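Local atomic coordinates of UDP-4-amino-4,6-dideoxy-N-acetyl-beta-L-altrosamine transaminase (Helicobacter pylori, PDB entry 2FNU), a protein that transfers an amino group, with the help of pyridoxal phosphate, from glutamate to a UDP-linked 4-keto sugar in the second step of pseudaminic acid biosynthesis. Residues B[255-260]-B[281-286]; B[19-24]-B[31-36]. All blocks are in the same frame, centred on the assembly; numbering follows the deposited sequence.

The two contacts lie in separate parts of this DegT/DnrJ/EryC1-family aminotransferase. Contact 2 comes first along the chain, between helices 13-23 and 32-45, and is complete before contact 1 begins, where helix 246-264 meets the loop that enters strand 286-290. Their centres are 32 Å apart and their nearest atoms about 19 Å, so the two do not touch and share no helix or strand. Neither uses the seven-stranded sheet that includes strands 76-79 and 174-178. Contact 1 is buried within one subunit, whereas segment 19-24 of contact 2 also packs against the second subunit of the dimer.

Contact 1 (B[255-260]-B[281-286]); sequences EAALTY and SSNHLY
A257 and Y260, one helical turn apart on helix 246-264, both touch the ring of Y286, whose side chain packs this loop residue against the helix. At A257 the contact is apolar: its CB lies 3.8 Å from Y286 CD1. The carbonyl oxygen of A257 approaches the same ring obliquely, 3.5 Å from Y286 CE1. One turn on, Y260 meets Y286 at two levels. Close to the backbone, Y260 CB is 3.3 Å from both Y286 CZ and Y286 OH, and the approach to CZ is tight for two carbons. Farther out, Y260 CD2 stands 3.7 Å above the centre of the Y286 ring, covering one of its faces. The two rings meet obliquely, with centroids 4.5 Å apart and planes at 31°. Y286 reaches the helix because its CG is anti to the backbone N (chi1 -175°), which carries the ring past A257 and brings its hydroxyl beside the base of Y260. Both buried hydroxyls have partners: that of Y286 is hydrogen-bonded to the carboxylate of D261, which follows Y260 on the helix, and that of Y260 to the backbone carbonyl of P348. Upstream in the loop, S281 OG accepts from N283 N at 3.0 Å with an N-H...O angle of 166°, an ST turn. On helix 246-264 itself, F264 lies one turn beyond Y260 and touches both tyrosines as well. Helix 355-370 touches Y260 through I361 and A362, and L347 of strand 344-347 touches both tyrosines and pairs through its backbone with Y286.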
loop_
_atom_site.group_PDB
_atom_site.type_symbol
_atom_site.label_atom_id
_atom_site.label_comp_id
_atom_site.label_asym_id
_atom_site.label_seq_id
_atom_site.Cartn_x
_atom_site.Cartn_y
_atom_site.Cartn_z
ATOM N N GLU B 255 -5.381 17.237 27.368
ATOM C CA GLU B 255 -4.796 18.203 28.302
ATOM C C GLU B 255 -4.237 19.407 27.563
ATOM O O GLU B 255 -4.409 20.544 28.009
ATOM C CB GLU B 255 -3.789 17.523 29.237
ATOM C CG GLU B 255 -4.546 16.746 30.324
ATOM C CD GLU B 255 -3.759 15.622 30.975
ATOM O OE1 GLU B 255 -4.398 14.835 31.708
ATOM O OE2 GLU B 255 -2.535 15.512 30.759
ATOM N N ALA B 256 -3.601 19.169 26.416
ATOM C CA ALA B 256 -3.084 20.263 25.596
ATOM C C ALA B 256 -4.243 21.119 25.110
ATOM O O ALA B 256 -4.182 22.347 25.173
ATOM C CB ALA B 256 -2.307 19.708 24.405
ATOM N N ALA B 257 -5.306 20.469 24.629
ATOM C CA ALA B 257 -6.482 21.201 24.154
ATOM C C ALA B 257 -7.096 22.066 25.251
ATOM O O ALA B 257 -7.503 23.208 25.012
ATOM C CB ALA B 257 -7.521 20.229 23.608
ATOM N N LEU B 258 -7.168 21.516 26.458
ATOM C CA LEU B 258 -7.738 22.268 27.577
ATOM C C LEU B 258 -6.888 23.486 27.921
ATOM O O LEU B 258 -7.425 24.531 28.332
ATOM C CB LEU B 258 -7.922 21.371 28.807
ATOM C CG LEU B 258 -9.029 20.324 28.655
ATOM C CD1 LEU B 258 -8.910 19.308 29.794
ATOM C CD2 LEU B 258 -10.444 20.936 28.588
ATOM N N THR B 259 -5.564 23.353 27.785
ATOM C CA THR B 259 -4.664 24.489 28.028
ATOM C C THR B 259 -4.897 25.587 26.996
ATOM O O THR B 259 -5.034 26.758 27.348
ATOM C CB THR B 259 -3.203 24.029 28.040
ATOM O OG1 THR B 259 -3.032 23.161 29.158
ATOM C CG2 THR B 259 -2.243 25.208 28.181
ATOM N N TYR B 260 -4.958 25.226 25.716
ATOM C CA TYR B 260 -5.349 26.221 24.731
ATOM C C TYR B 260 -6.692 26.875 25.085
ATOM O O TYR B 260 -6.839 28.094 24.982
ATOM C CB TYR B 260 -5.520 25.555 23.374
ATOM C CG TYR B 260 -4.276 25.268 22.558
ATOM C CD1 TYR B 260 -3.380 26.282 22.213
ATOM C CD2 TYR B 260 -4.047 23.989 22.040
ATOM C CE1 TYR B 260 -2.273 26.027 21.401
ATOM C CE2 TYR B 260 -2.925 23.723 21.239
ATOM C CZ TYR B 260 -2.053 24.754 20.915
ATOM O OH TYR B 260 -0.969 24.513 20.095
ATOM N N SER B 281 -13.223 13.126 22.401
ATOM C CA SER B 281 -12.671 13.141 21.043
ATOM C C SER B 281 -11.221 12.699 21.073
ATOM O O SER B 281 -10.514 12.908 22.073
ATOM C CB SER B 281 -12.723 14.558 20.446
ATOM O OG SER B 281 -11.912 14.683 19.267
ATOM N N SER B 282 -10.774 12.116 19.955
ATOM C CA SER B 282 -9.372 11.743 19.805
ATOM C C SER B 282 -8.465 12.979 19.869
ATOM O O SER B 282 -7.269 12.869 20.135
ATOM C CB SER B 282 -9.188 11.068 18.448
ATOM O OG SER B 282 -9.402 12.023 17.412
ATOM N N ASN B 283 -9.020 14.150 19.575
ATOM C CA ASN B 283 -8.235 15.390 19.512
ATOM C C ASN B 283 -7.113 15.291 18.489
ATOM O O ASN B 283 -5.998 15.748 18.731
ATOM C CB ASN B 283 -7.636 15.758 20.883
ATOM C CG ASN B 283 -8.697 16.105 21.907
ATOM O OD1 ASN B 283 -8.747 15.529 23.008
ATOM N ND2 ASN B 283 -9.557 17.038 21.553
ATOM N N HIS B 284 -7.407 14.675 17.339
ATOM C CA HIS B 284 -6.398 14.639 16.282
ATOM C C HIS B 284 -5.947 16.042 15.887
ATOM O O HIS B 284 -4.732 16.275 15.682
ATOM C CB HIS B 284 -6.886 13.854 15.053
ATOM C CG HIS B 284 -5.961 13.964 13.894
ATOM N ND1 HIS B 284 -4.609 13.696 13.998
ATOM C CD2 HIS B 284 -6.173 14.353 12.617
ATOM C CE1 HIS B 284 -4.029 13.920 12.830
ATOM N NE2 HIS B 284 -4.955 14.321 11.976
ATOM N N LEU B 285 -6.923 16.948 15.744
ATOM C CA LEU B 285 -6.641 18.364 15.447
ATOM C C LEU B 285 -7.149 19.251 16.562
ATOM O O LEU B 285 -8.081 18.859 17.296
ATOM C CB LEU B 285 -7.315 18.829 14.152
ATOM C CG LEU B 285 -7.072 18.038 12.866
ATOM C CD1 LEU B 285 -7.939 18.550 11.693
ATOM C CD2 LEU B 285 -5.601 18.090 12.482
ATOM N N TYR B 286 -6.572 20.448 16.658
ATOM C CA TYR B 286 -7.134 21.507 17.502
ATOM C C TYR B 286 -7.468 22.672 16.562
ATOM O O TYR B 286 -6.597 23.501 16.273
ATOM C CB TYR B 286 -6.130 21.974 18.572
ATOM C CG TYR B 286 -6.741 22.980 19.510
ATOM C CD1 TYR B 286 -7.401 22.561 20.669
ATOM C CD2 TYR B 286 -6.713 24.345 19.208
ATOM C CE1 TYR B 286 -7.991 23.493 21.547
ATOM C CE2 TYR B 286 -7.311 25.265 20.061
ATOM C CZ TYR B 286 -7.938 24.833 21.220
ATOM O OH TYR B 286 -8.527 25.742 22.076
#

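Contact 2 (B[19-24]-B[31-36]); sequences VLEVLN and GKRSLL
V22 and R33 mark the nearest approach of the two backbones, yet their CA atoms are still 8.9 Å apart, a gap bridged chiefly by the arginine side chain. Residues 19-23 belong to helix 13-23 and residues 32-36 to the start of helix 32-45. Within these helices the usual i to i+4 bonding is represented by L23 N to V19 O and, on the other side, by L36 N to K32 O. The arginine chain runs extended from CG to NE, with chi2 165° and chi3 159°, and so spans the space between the helices. The V22 and R33 side chains run alongside one another, pointing opposite ways, and V22 CG2 comes to rest over one face of the guanidinium, 3.3 Å above its plane and displaced toward the rim. The same methyl is 3.4 Å from R33 CD, so it packs against the aliphatic chain as well as the flat group. This is a helix-loop-helix connection whose intervening residues, among them L28, include substrate-binding positions; V22 lies about 4 Å from L28, side chain to side chain. E21 crosses R33 at about a right angle. Its CB is 3.9 Å from R33 NH2, while its carboxylate and the guanidinium are turned 52° apart. The opposite charges remain beyond salt-bridge distance, with E21 OE2 4.1 Å from R33 NH2. A water links them instead: it donates to E21 OE2 at 2.7 Å and accepts a weak bond from R33 NH2 at 3.0 Å. At the start of helix 32-45, the backbone N-H groups of R33 and S34 are both bonded to the carboxylate of E233, and A237 of helix 233-244 touches V22. The second subunit contributes its K16, hydrogen-bonded to N24 OD1, and its L23, packed on V19.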
loop_
_atom_site.group_PDB
_atom_site.type_symbol
_atom_site.label_atom_id
_atom_site.label_comp_id
_atom_site.label_asym_id
_atom_site.label_seq_id
_atom_site.Cartn_x
_atom_site.Cartn_y
_atom_site.Cartn_z
ATOM N N VAL B 19 9.192 -3.130 17.691
ATOM C CA VAL B 19 9.681 -3.177 16.308
ATOM C C VAL B 19 10.939 -4.055 16.226
ATOM O O VAL B 19 11.069 -4.912 15.351
ATOM C CB VAL B 19 9.946 -1.759 15.765
ATOM C CG1 VAL B 19 10.767 -1.809 14.475
ATOM C CG2 VAL B 19 8.615 -0.998 15.548
ATOM N N LEU B 20 11.864 -3.862 17.158
ATOM C CA LEU B 20 13.124 -4.605 17.089
ATOM C C LEU B 20 12.939 -6.116 17.248
ATOM O O LEU B 20 13.621 -6.903 16.570
ATOM C CB LEU B 20 14.162 -4.002 18.048
ATOM C CG LEU B 20 14.511 -2.533 17.689
ATOM C CD1 LEU B 20 15.215 -1.815 18.848
ATOM C CD2 LEU B 20 15.321 -2.358 16.379
ATOM N N GLU B 21 11.995 -6.538 18.089
ATOM C CA GLU B 21 11.647 -7.954 18.196
ATOM C C GLU B 21 11.255 -8.536 16.838
ATOM O O GLU B 21 11.639 -9.659 16.512
ATOM C CB GLU B 21 10.510 -8.188 19.197
ATOM C CG GLU B 21 10.896 -7.956 20.647
ATOM C CD GLU B 21 9.700 -7.966 21.597
ATOM O OE1 GLU B 21 9.929 -7.957 22.831
ATOM O OE2 GLU B 21 8.536 -7.977 21.122
ATOM N N VAL B 22 10.478 -7.784 16.048
ATOM C CA VAL B 22 10.076 -8.275 14.737
ATOM C C VAL B 22 11.284 -8.453 13.828
ATOM O O VAL B 22 11.372 -9.435 13.104
ATOM C CB VAL B 22 9.071 -7.328 14.044
ATOM C CG1 VAL B 22 8.749 -7.849 12.640
ATOM C CG2 VAL B 22 7.829 -7.220 14.872
ATOM N N LEU B 23 12.222 -7.510 13.879
ATOM C CA LEU B 23 13.379 -7.568 13.000
ATOM C C LEU B 23 14.232 -8.812 13.299
ATOM O O LEU B 23 15.016 -9.264 12.448
ATOM C CB LEU B 23 14.216 -6.300 13.159
ATOM C CG LEU B 23 13.523 -4.981 12.782
ATOM C CD1 LEU B 23 14.507 -3.815 12.956
ATOM C CD2 LEU B 23 12.946 -4.985 11.359
ATOM N N ASN B 24 14.087 -9.351 14.505
ATOM C CA ASN B 24 14.824 -10.569 14.876
ATOM C C ASN B 24 14.147 -11.859 14.417
ATOM O O ASN B 24 14.731 -12.939 14.539
ATOM C CB ASN B 24 15.019 -10.612 16.398
ATOM C CG ASN B 24 16.006 -9.578 16.899
ATOM O OD1 ASN B 24 16.831 -9.061 16.143
ATOM N ND2 ASN B 24 15.915 -9.252 18.192
ATOM N N GLY B 31 2.037 -12.384 9.055
ATOM C CA GLY B 31 2.354 -13.090 10.284
ATOM C C GLY B 31 1.334 -12.884 11.388
ATOM O O GLY B 31 0.196 -12.456 11.150
ATOM N N LYS B 32 1.757 -13.204 12.604
ATOM C CA LYS B 32 0.856 -13.224 13.750
ATOM C C LYS B 32 0.533 -11.827 14.267
ATOM O O LYS B 32 -0.543 -11.606 14.840
ATOM C CB LYS B 32 1.491 -14.059 14.871
ATOM N N ARG B 33 1.457 -10.889 14.106
ATOM C CA ARG B 33 1.282 -9.568 14.714
ATOM C C ARG B 33 0.160 -8.759 14.067
ATOM O O ARG B 33 -0.565 -8.033 14.767
ATOM C CB ARG B 33 2.599 -8.797 14.737
ATOM C CG ARG B 33 3.592 -9.461 15.699
ATOM C CD ARG B 33 4.991 -8.968 15.493
ATOM N NE ARG B 33 5.843 -9.177 16.667
ATOM C CZ ARG B 33 6.775 -10.124 16.776
ATOM N NH1 ARG B 33 6.990 -10.994 15.787
ATOM N NH2 ARG B 33 7.500 -10.204 17.889
ATOM N N SER B 34 -0.014 -8.887 12.752
ATOM C CA SER B 34 -1.139 -8.177 12.099
ATOM C C SER B 34 -2.466 -8.726 12.632
ATOM O O SER B 34 -3.388 -7.961 12.920
ATOM C CB SER B 34 -1.069 -8.266 10.567
ATOM O OG SER B 34 -1.243 -9.605 10.155
ATOM N N LEU B 35 -2.547 -10.044 12.814
ATOM C CA LEU B 35 -3.742 -10.646 13.387
ATOM C C LEU B 35 -3.979 -10.167 14.830
ATOM O O LEU B 35 -5.121 -9.847 15.203
ATOM C CB LEU B 35 -3.614 -12.168 13.359
ATOM C CG LEU B 35 -3.584 -12.785 11.961
ATOM C CD1 LEU B 35 -3.240 -14.267 12.078
ATOM C CD2 LEU B 35 -4.909 -12.594 11.239
ATOM N N LEU B 36 -2.914 -10.101 15.631
ATOM C CA LEU B 36 -3.044 -9.623 16.999
ATOM C C LEU B 36 -3.514 -8.171 17.028
ATOM O O LEU B 36 -4.314 -7.777 17.882
ATOM C CB LEU B 36 -1.712 -9.751 17.731
ATOM C CG LEU B 36 -1.231 -11.147 18.117
ATOM C CD1 LEU B 36 0.206 -11.070 18.591
ATOM C CD2 LEU B 36 -2.145 -11.729 19.213
HETATM O O HOH W 1 7.329 -7.298 18.781
#